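Local coordinates for protein ribulose-1,5-bisphosphate carboxylase/oxygenase large subunit (Rhodopseudomonas palustris, PDB 3QFW) that belongs to the Rubisco-like proteins, whose TIM-barrel domain probably catalyses a magnesium-dependent reaction related to, though perhaps distinct from, ribulose-bisphosphate carboxylation, at residues 130-136 / 336-342; 159-165 / 198-204; 113-119 / 311-315. All blocks are in the same frame, centred on the assembly; numbering follows the deposited sequence.

Contact 1. Residues 130-136 / 336-342; sequences SRALTAS and QDVMLLI. With SO4 (sulfate ion), chain H.
L133 and A135 of segment 130-136 pair in parallel with M339 and L341 of segment 336-342, and the axes of the two short strands pass 4.3 Å apart at an angle of 26°. Four backbone hydrogen bonds join them. L133 N gives to V338 O and A135 N to L340 O, while L133 O receives L340 N and A135 O receives I342 N, each at 2.9 Å; the first is almost straight, with 174° at the hydrogen.

The apolar contacts lie chiefly on the face that carries L133, A135, M339 and L341. M339 CG touches L133 CB at 3.7 Å and also reaches the methyl of A135, which L341 CD1 meets in a tight 3.5 Å contact with A135 CB. Before the strand, A132 CB touches V338 CG1.

The polar groups gather at the start of 130-136. One sulfate oxygen, O3, takes S130 N at 2.7 Å and R131 N at 2.8 Å, with a longer bond from S130 OG; the ion, probably from the crystallisation liquor, is also bound by Q129 N. The R131 chain leaves with CG between the backbone N and the carbonyl carbon (chi1 62°), and its extended arm brings NH1 onto a lone pair of A132 O at 3.0 Å, while NH2 forms a salt bridge with D161. With an alanine here, D161 would probably lose its charged mate and A132 O a side-chain donor.

Within the barrel, strand 133-138 is hydrogen-bonded to strand 162-165 along its other edge, and strand 339-341 is backbone-bonded to strand 315-319, M339 with P316 and L341 with P318. Helix 118-126 packs on L133, whereas helix 353-366 covers A132 and T134.

Contact 2. Residues 159-165 / 198-204; sequences GVDLIKD and RTLYAPN
D165 OD2 is gripped twice: N204 N approaches from above the carboxylate plane at 2.9 Å, and R180 adds a salt bridge through NE. The other oxygen, OD1, takes the Y201 hydroxyl on its syn side, though well out of the carboxylate plane, with 2.7 Å between OD1 and OH. It sits at the edge of the phenol, the carboxylate and ring planes lying 69° apart. One face of the same ring is covered at its rim by P203 CD, and I163 CG2 meets CD1 of the ring, the two side chains crossing at about a right angle.

Behind this carboxylate runs a regular parallel pairing. L200 N bonds to D161 O, I163 N to L200 O at 2.7 Å, A202 N to I163 O, and D165 N to A202 O. L162 turns its CG anti to the backbone N (chi1 -178°), which carries CD1 over the L200 carbonyl, against L200 CB at 3.6 Å and the methyl of A202. T199 OG1 also points to V160 O, though at 2.5 Å this bond is doubtfully short.

The segments are the two strands of a beta-alpha-beta crossover through helix 177-195. K164, whose NZ bonds to D165 O, probably corresponds to the lysine that Rubisco carbamylates in its KDD motif. N204 N, R180 and Y201 OH thus fix the rotation of a buried carboxylate beside that lysine, at the strand's C-terminal end.

Contact 3. Residues 113-119 / 311-315; sequences GGPRVGL and LNACI
G114 and G118 both face segment 311-315 with positive phi (60° and 70°), and the CA of G118 lies 5.1 Å from the CA of C314; a side chain on G118 would collide with N312 CB and crowd A313 O. From this turn L119 N reaches A313 O at 3.0 Å, coming from well above the carbonyl plane.

P115 O is the polar focus. It accepts N312 ND2 at 2.9 Å, a bond tilted from both the carbonyl and the amide plane, and a water at 2.7 Å from P115 O. The same water donates to G113 O and accepts from N312 N, tying the segments together a second time. The P115 ring lies against the N312 carbonyl, its CD 3.3 Å from N312 O, and its CG reaches C314 CB.

In the TIM barrel this is the entry to helix 118-126 meeting the loop that leads into strand 315-319, at the N-terminal end of that strand and so away from the usual catalytic mouth. D279 bridges the two, its OD1 accepting V117 N and G118 N and its backbone bonding to I315.

Further along, L119 CB touches A313 CB. With L119 CG anti to the backbone N (chi1 168°), its side chain crosses that of I315 at about a right angle, L119 CD1 3.6 Å from I315 CG1. At the other end L311 CD2 rests on the carbonyl of G113.

How the contacts relate
Contacts 1 and 2 are the two outer pairings of a run of four parallel strands, joined by the pairing of 133-138 with 162-165, their centres about 12 Å apart. D161 couples them, OD1 in the salt bridge to R131 and OD2 probably taking T134 N at 2.8 Å. Contact 3, centred about 16 Å from contact 1, touches it by packing alone, with I315 CG2 3.6 Å from M339 N and L119 beside D337. Contacts 2 and 3 do not touch, their nearest atoms being about 7 Å apart. The sulfate lies before strand 133-138, whereas K164 and D165 of contact 2 close a strand at the C-terminal end, where TIM barrels place their active sites.

Contact 1. Residues 130-136 / 336-342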
loop_
_atom_site.group_PDB
_atom_site.type_symbol
_atom_site.label_atom_id
_atom_site.label_comp_id
_atom_site.label_asym_id
_atom_site.label_seq_id
_atom_site.Cartn_x
_atom_site.Cartn_y
_atom_site.Cartn_z
ATOM N N SER B 130 -27.663 11.940 18.879
ATOM C CA SER B 130 -26.767 11.543 19.957
ATOM C C SER B 130 -26.569 10.036 19.999
ATOM O O SER B 130 -25.562 9.551 20.516
ATOM C CB SER B 130 -27.315 12.016 21.307
ATOM O OG SER B 130 -28.432 11.227 21.669
ATOM N N ARG B 131 -27.535 9.300 19.465
ATOM C CA ARG B 131 -27.461 7.848 19.442
ATOM C C ARG B 131 -26.292 7.388 18.586
ATOM O O ARG B 131 -25.790 8.146 17.756
ATOM C CB ARG B 131 -28.749 7.268 18.864
ATOM C CG ARG B 131 -29.001 7.680 17.418
ATOM C CD ARG B 131 -30.147 6.890 16.810
ATOM N NE ARG B 131 -30.507 7.340 15.466
ATOM C CZ ARG B 131 -29.896 6.941 14.353
ATOM N NH1 ARG B 131 -28.870 6.100 14.424
ATOM N NH2 ARG B 131 -30.299 7.396 13.172
ATOM N N ALA B 132 -25.866 6.146 18.792
ATOM C CA ALA B 132 -24.888 5.518 17.906
ATOM C C ALA B 132 -25.508 5.368 16.523
ATOM O O ALA B 132 -26.729 5.444 16.363
ATOM C CB ALA B 132 -24.457 4.159 18.451
ATOM N N LEU B 133 -24.675 5.167 15.514
ATOM C CA LEU B 133 -25.189 4.984 14.164
ATOM C C LEU B 133 -25.083 3.529 13.720
ATOM O O LEU B 133 -24.456 2.704 14.388
ATOM C CB LEU B 133 -24.471 5.911 13.176
ATOM C CG LEU B 133 -24.877 7.385 13.233
ATOM C CD1 LEU B 133 -24.412 8.079 14.518
ATOM C CD2 LEU B 133 -24.353 8.114 12.013
ATOM N N THR B 134 -25.713 3.225 12.592
ATOM C CA THR B 134 -25.737 1.875 12.052
ATOM C C THR B 134 -25.327 1.863 10.580
ATOM O O THR B 134 -25.594 2.812 9.834
ATOM C CB THR B 134 -27.142 1.240 12.170
ATOM O OG1 THR B 134 -28.042 1.901 11.271
ATOM C CG2 THR B 134 -27.684 1.359 13.597
ATOM N N ALA B 135 -24.661 0.791 10.167
ATOM C CA ALA B 135 -24.312 0.616 8.761
ATOM C C ALA B 135 -24.475 -0.835 8.355
ATOM O O ALA B 135 -24.419 -1.733 9.200
ATOM C CB ALA B 135 -22.871 1.075 8.504
ATOM N N SER B 136 -24.655 -1.062 7.059
ATOM C CA SER B 136 -24.583 -2.404 6.498
ATOM C C SER B 136 -23.865 -2.381 5.159
ATOM O O SER B 136 -23.738 -1.331 4.521
ATOM C CB SER B 136 -25.977 -2.997 6.312
ATOM O OG SER B 136 -25.902 -4.396 6.113
ATOM N N GLN B 336 -21.341 6.012 22.462
ATOM C CA GLN B 336 -22.328 6.184 21.399
ATOM C C GLN B 336 -21.790 6.912 20.170
ATOM O O GLN B 336 -22.487 7.022 19.164
ATOM C CB GLN B 336 -23.577 6.900 21.933
ATOM C CG GLN B 336 -24.355 6.083 22.942
ATOM C CD GLN B 336 -25.494 6.864 23.572
ATOM O OE1 GLN B 336 -26.023 7.805 22.977
ATOM N NE2 GLN B 336 -25.871 6.484 24.784
ATOM N N ASP B 337 -20.562 7.414 20.263
ATOM C CA ASP B 337 -19.903 8.041 19.118
ATOM C C ASP B 337 -19.218 6.972 18.256
ATOM O O ASP B 337 -17.988 6.884 18.187
ATOM C CB ASP B 337 -18.896 9.095 19.573
ATOM C CG ASP B 337 -19.556 10.391 20.021
ATOM O OD1 ASP B 337 -20.737 10.628 19.679
ATOM O OD2 ASP B 337 -18.876 11.183 20.708
ATOM N N VAL B 338 -20.043 6.167 17.599
ATOM C CA VAL B 338 -19.591 4.978 16.895
ATOM C C VAL B 338 -20.658 4.610 15.875
ATOM O O VAL B 338 -21.843 4.901 16.074
ATOM C CB VAL B 338 -19.397 3.805 17.877
ATOM C CG1 VAL B 338 -20.742 3.376 18.473
ATOM C CG2 VAL B 338 -18.704 2.622 17.203
ATOM N N MET B 339 -20.245 3.998 14.771
ATOM C CA MET B 339 -21.198 3.451 13.805
ATOM C C MET B 339 -21.002 1.935 13.698
ATOM O O MET B 339 -19.969 1.465 13.206
ATOM C CB MET B 339 -21.031 4.124 12.436
ATOM C CG MET B 339 -22.062 3.716 11.374
ATOM S SD MET B 339 -22.143 4.863 9.969
ATOM C CE MET B 339 -20.421 4.860 9.422
ATOM N N LEU B 340 -21.983 1.170 14.168
ATOM C CA LEU B 340 -21.884 -0.288 14.137
ATOM C C LEU B 340 -22.195 -0.855 12.756
ATOM O O LEU B 340 -23.277 -0.661 12.215
ATOM C CB LEU B 340 -22.807 -0.920 15.193
ATOM C CG LEU B 340 -22.636 -0.437 16.635
ATOM C CD1 LEU B 340 -23.657 -1.111 17.536
ATOM C CD2 LEU B 340 -21.229 -0.668 17.160
ATOM N N LEU B 341 -21.239 -1.568 12.177
ATOM C CA LEU B 341 -21.472 -2.179 10.874
ATOM C C LEU B 341 -21.957 -3.607 11.049
ATOM O O LEU B 341 -21.238 -4.442 11.587
ATOM C CB LEU B 341 -20.191 -2.142 10.040
ATOM C CG LEU B 341 -20.237 -2.709 8.623
ATOM C CD1 LEU B 341 -21.169 -1.892 7.765
ATOM C CD2 LEU B 341 -18.822 -2.716 8.035
ATOM N N ILE B 342 -23.192 -3.884 10.642
ATOM C CA ILE B 342 -23.607 -5.273 10.491
ATOM C C ILE B 342 -23.780 -5.628 9.015
ATOM O O ILE B 342 -22.956 -6.336 8.438
ATOM C CB ILE B 342 -24.902 -5.586 11.228
ATOM C CG1 ILE B 342 -25.164 -7.095 11.183
ATOM C CG2 ILE B 342 -26.061 -4.833 10.593
ATOM C CD1 ILE B 342 -23.887 -7.939 11.142
HETATM S S SO4 H . -31.347 10.743 18.568
HETATM O O1 SO4 H . -32.127 9.512 18.694
HETATM O O2 SO4 H . -31.279 11.121 17.149
HETATM O O3 SO4 H . -29.998 10.547 19.103
HETATM O O4 SO4 H . -32.003 11.800 19.323
#

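Contact 2. Residues 159-165 / 198-204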
loop_
_atom_site.group_PDB
_atom_site.type_symbol
_atom_site.label_atom_id
_atom_site.label_comp_id
_atom_site.label_asym_id
_atom_site.label_seq_id
_atom_site.Cartn_x
_atom_site.Cartn_y
_atom_site.Cartn_z
ATOM N N GLY B 159 -34.096 1.710 8.392
ATOM C CA GLY B 159 -33.577 2.849 9.134
ATOM C C GLY B 159 -32.065 2.862 9.340
ATOM O O GLY B 159 -31.537 3.665 10.109
ATOM N N VAL B 160 -31.364 1.970 8.653
ATOM C CA VAL B 160 -29.899 1.943 8.695
ATOM C C VAL B 160 -29.344 3.287 8.222
ATOM O O VAL B 160 -29.776 3.808 7.196
ATOM C CB VAL B 160 -29.353 0.817 7.802
ATOM C CG1 VAL B 160 -27.817 0.807 7.795
ATOM C CG2 VAL B 160 -29.893 -0.520 8.263
ATOM N N ASP B 161 -28.386 3.847 8.958
ATOM C CA ASP B 161 -27.814 5.146 8.595
ATOM C C ASP B 161 -26.927 5.155 7.333
ATOM O O ASP B 161 -27.006 6.086 6.519
ATOM C CB ASP B 161 -27.043 5.734 9.777
ATOM C CG ASP B 161 -27.909 5.898 11.006
ATOM O OD1 ASP B 161 -28.840 6.733 10.963
ATOM O OD2 ASP B 161 -27.657 5.197 12.013
ATOM N N LEU B 162 -26.079 4.139 7.168
ATOM C CA LEU B 162 -25.178 4.111 6.013
ATOM C C LEU B 162 -25.090 2.734 5.363
ATOM O O LEU B 162 -24.901 1.714 6.027
ATOM C CB LEU B 162 -23.779 4.657 6.362
ATOM C CG LEU B 162 -22.710 4.754 5.253
ATOM C CD1 LEU B 162 -23.312 5.127 3.908
ATOM C CD2 LEU B 162 -21.594 5.741 5.613
ATOM N N ILE B 163 -25.271 2.734 4.051
ATOM C CA ILE B 163 -25.157 1.542 3.241
ATOM C C ILE B 163 -23.907 1.693 2.391
ATOM O O ILE B 163 -23.750 2.670 1.661
ATOM C CB ILE B 163 -26.390 1.365 2.356
ATOM C CG1 ILE B 163 -27.639 1.239 3.248
ATOM C CG2 ILE B 163 -26.220 0.162 1.430
ATOM C CD1 ILE B 163 -28.914 1.037 2.496
ATOM N N LYS B 164 -23.004 0.734 2.529
ATOM C CA LYS B 164 -21.742 0.771 1.807
ATOM C C LYS B 164 -21.664 -0.418 0.867
ATOM O O LYS B 164 -22.251 -1.467 1.131
ATOM C CB LYS B 164 -20.572 0.718 2.795
ATOM C CG LYS B 164 -20.496 -0.602 3.568
ATOM C CD LYS B 164 -19.416 -0.596 4.643
ATOM C CE LYS B 164 -18.017 -0.785 4.082
ATOM N NZ LYS B 164 -17.798 -2.094 3.353
ATOM N N ASP B 165 -20.927 -0.254 -0.227
ATOM C CA ASP B 165 -20.567 -1.378 -1.074
ATOM C C ASP B 165 -19.708 -2.351 -0.285
ATOM O O ASP B 165 -18.955 -1.962 0.607
ATOM C CB ASP B 165 -19.749 -0.906 -2.273
ATOM C CG ASP B 165 -20.604 -0.470 -3.442
ATOM O OD1 ASP B 165 -21.838 -0.669 -3.396
ATOM O OD2 ASP B 165 -20.030 0.066 -4.417
ATOM N N ARG B 198 -33.004 9.315 6.114
ATOM C CA ARG B 198 -31.850 10.076 5.652
ATOM C C ARG B 198 -30.644 9.128 5.505
ATOM O O ARG B 198 -29.505 9.487 5.809
ATOM C CB ARG B 198 -31.543 11.251 6.603
ATOM C CG ARG B 198 -32.699 12.261 6.781
ATOM C CD ARG B 198 -32.280 13.516 7.591
ATOM N NE ARG B 198 -31.209 14.254 6.917
ATOM C CZ ARG B 198 -31.103 15.580 6.850
ATOM N NH1 ARG B 198 -32.001 16.372 7.429
ATOM N NH2 ARG B 198 -30.081 16.120 6.185
ATOM N N THR B 199 -30.925 7.909 5.043
ATOM C CA THR B 199 -29.918 6.876 4.851
ATOM C C THR B 199 -28.929 7.268 3.757
ATOM O O THR B 199 -29.331 7.733 2.687
ATOM C CB THR B 199 -30.559 5.535 4.439
ATOM O OG1 THR B 199 -31.279 4.973 5.540
ATOM C CG2 THR B 199 -29.476 4.543 3.986
ATOM N N LEU B 200 -27.638 7.071 4.024
ATOM C CA LEU B 200 -26.582 7.368 3.045
ATOM C C LEU B 200 -26.086 6.120 2.314
ATOM O O LEU B 200 -26.076 5.021 2.872
ATOM C CB LEU B 200 -25.386 8.031 3.733
ATOM C CG LEU B 200 -25.559 9.399 4.390
ATOM C CD1 LEU B 200 -24.434 9.632 5.381
ATOM C CD2 LEU B 200 -25.584 10.505 3.347
ATOM N N TYR B 201 -25.661 6.300 1.067
ATOM C CA TYR B 201 -25.012 5.224 0.310
ATOM C C TYR B 201 -23.563 5.562 -0.045
ATOM O O TYR B 201 -23.277 6.630 -0.593
ATOM C CB TYR B 201 -25.816 4.894 -0.946
ATOM C CG TYR B 201 -25.148 3.918 -1.891
ATOM C CD1 TYR B 201 -24.632 2.708 -1.434
ATOM C CD2 TYR B 201 -25.059 4.194 -3.251
ATOM C CE1 TYR B 201 -24.015 1.811 -2.319
ATOM C CE2 TYR B 201 -24.464 3.303 -4.126
ATOM C CZ TYR B 201 -23.949 2.116 -3.660
ATOM O OH TYR B 201 -23.356 1.232 -4.554
ATOM N N ALA B 202 -22.654 4.642 0.267
ATOM C CA ALA B 202 -21.231 4.832 0.003
ATOM C C ALA B 202 -20.699 3.779 -0.987
ATOM O O ALA B 202 -20.306 2.689 -0.589
ATOM C CB ALA B 202 -20.448 4.780 1.308
ATOM N N PRO B 203 -20.739 4.089 -2.287
ATOM C CA PRO B 203 -20.176 3.177 -3.295
ATOM C C PRO B 203 -18.645 3.164 -3.269
ATOM O O PRO B 203 -18.017 4.167 -2.917
ATOM C CB PRO B 203 -20.679 3.763 -4.618
ATOM C CG PRO B 203 -20.961 5.194 -4.306
ATOM C CD PRO B 203 -21.459 5.214 -2.900
ATOM N N ASN B 204 -18.050 2.031 -3.630
ATOM C CA ASN B 204 -16.601 1.905 -3.573
ATOM C C ASN B 204 -15.944 2.399 -4.849
ATOM O O ASN B 204 -16.136 1.810 -5.915
ATOM C CB ASN B 204 -16.181 0.459 -3.292
ATOM C CG ASN B 204 -14.675 0.314 -3.154
ATOM O OD1 ASN B 204 -14.066 0.924 -2.277
ATOM N ND2 ASN B 204 -14.064 -0.491 -4.033
#

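Contact 3. Residues 113-119 / 311-315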
loop_
_atom_site.group_PDB
_atom_site.type_symbol
_atom_site.label_atom_id
_atom_site.label_comp_id
_atom_site.label_asym_id
_atom_site.label_seq_id
_atom_site.Cartn_x
_atom_site.Cartn_y
_atom_site.Cartn_z
ATOM N N GLY B 113 -5.616 18.734 6.953
ATOM C CA GLY B 113 -6.972 19.237 7.162
ATOM C C GLY B 113 -8.015 18.295 7.750
ATOM O O GLY B 113 -9.102 18.722 8.128
ATOM N N GLY B 114 -7.697 17.010 7.828
ATOM C CA GLY B 114 -8.590 16.052 8.452
ATOM C C GLY B 114 -9.958 15.927 7.811
ATOM O O GLY B 114 -10.162 16.338 6.669
ATOM N N PRO B 115 -10.913 15.342 8.545
ATOM C CA PRO B 115 -12.229 15.066 7.966
ATOM C C PRO B 115 -12.958 16.346 7.603
ATOM O O PRO B 115 -13.014 17.276 8.423
ATOM C CB PRO B 115 -12.963 14.337 9.097
ATOM C CG PRO B 115 -11.871 13.754 9.933
ATOM C CD PRO B 115 -10.773 14.771 9.893
ATOM N N ARG B 116 -13.501 16.403 6.388
ATOM C CA ARG B 116 -14.247 17.588 5.964
ATOM C C ARG B 116 -15.681 17.596 6.518
ATOM O O ARG B 116 -16.290 18.651 6.640
ATOM C CB ARG B 116 -14.273 17.729 4.434
ATOM C CG ARG B 116 -12.940 17.457 3.725
ATOM C CD ARG B 116 -11.777 18.112 4.423
ATOM N NE ARG B 116 -10.794 18.683 3.502
ATOM C CZ ARG B 116 -9.485 18.465 3.579
ATOM N NH1 ARG B 116 -8.994 17.673 4.523
ATOM N NH2 ARG B 116 -8.662 19.044 2.720
ATOM N N VAL B 117 -16.218 16.418 6.829
ATOM C CA VAL B 117 -17.585 16.306 7.338
ATOM C C VAL B 117 -17.549 15.894 8.805
ATOM O O VAL B 117 -18.177 16.522 9.665
ATOM C CB VAL B 117 -18.410 15.274 6.540
ATOM C CG1 VAL B 117 -19.791 15.073 7.189
ATOM C CG2 VAL B 117 -18.543 15.697 5.083
ATOM N N GLY B 118 -16.807 14.826 9.078
ATOM C CA GLY B 118 -16.543 14.388 10.430
ATOM C C GLY B 118 -17.742 13.801 11.163
ATOM O O GLY B 118 -18.846 13.659 10.615
ATOM N N LEU B 119 -17.500 13.439 12.416
ATOM C CA LEU B 119 -18.519 12.835 13.262
ATOM C C LEU B 119 -19.752 13.734 13.360
ATOM O O LEU B 119 -20.879 13.265 13.217
ATOM C CB LEU B 119 -17.943 12.544 14.654
ATOM C CG LEU B 119 -18.896 12.158 15.792
ATOM C CD1 LEU B 119 -19.665 10.885 15.466
ATOM C CD2 LEU B 119 -18.108 12.002 17.090
ATOM N N LEU B 311 -8.674 19.445 14.166
ATOM C CA LEU B 311 -9.311 18.556 13.191
ATOM C C LEU B 311 -10.602 17.891 13.665
ATOM O O LEU B 311 -10.699 17.452 14.807
ATOM C CB LEU B 311 -8.329 17.470 12.754
ATOM C CG LEU B 311 -7.040 18.038 12.155
ATOM C CD1 LEU B 311 -6.225 16.930 11.525
ATOM C CD2 LEU B 311 -7.380 19.107 11.138
ATOM N N ASN B 312 -11.573 17.783 12.765
ATOM C CA ASN B 312 -12.809 17.062 13.075
ATOM C C ASN B 312 -12.535 15.615 13.474
ATOM O O ASN B 312 -11.536 15.013 13.049
ATOM C CB ASN B 312 -13.755 17.077 11.870
ATOM C CG ASN B 312 -14.368 18.437 11.621
ATOM O OD1 ASN B 312 -14.574 19.216 12.555
ATOM N ND2 ASN B 312 -14.670 18.731 10.359
ATOM N N ALA B 313 -13.426 15.059 14.284
ATOM C CA ALA B 313 -13.386 13.642 14.630
ATOM C C ALA B 313 -13.829 12.803 13.434
ATOM O O ALA B 313 -14.541 13.292 12.559
ATOM C CB ALA B 313 -14.307 13.373 15.840
ATOM N N CYS B 314 -13.383 11.548 13.403
ATOM C CA CYS B 314 -13.766 10.564 12.388
ATOM C C CYS B 314 -14.542 9.474 13.125
ATOM O O CYS B 314 -14.119 9.060 14.203
ATOM C CB CYS B 314 -12.482 9.985 11.745
ATOM S SG CYS B 314 -12.655 8.486 10.720
ATOM N N ILE B 315 -15.677 9.019 12.592
ATOM C CA ILE B 315 -16.460 8.006 13.316
ATOM C C ILE B 315 -15.856 6.612 13.171
ATOM O O ILE B 315 -15.753 6.091 12.066
ATOM C CB ILE B 315 -17.935 7.907 12.853
ATOM C CG1 ILE B 315 -18.517 9.280 12.510
ATOM C CG2 ILE B 315 -18.775 7.187 13.908
ATOM C CD1 ILE B 315 -18.468 9.565 11.015
HETATM O O HOH W 1 -11.187 18.476 9.949
#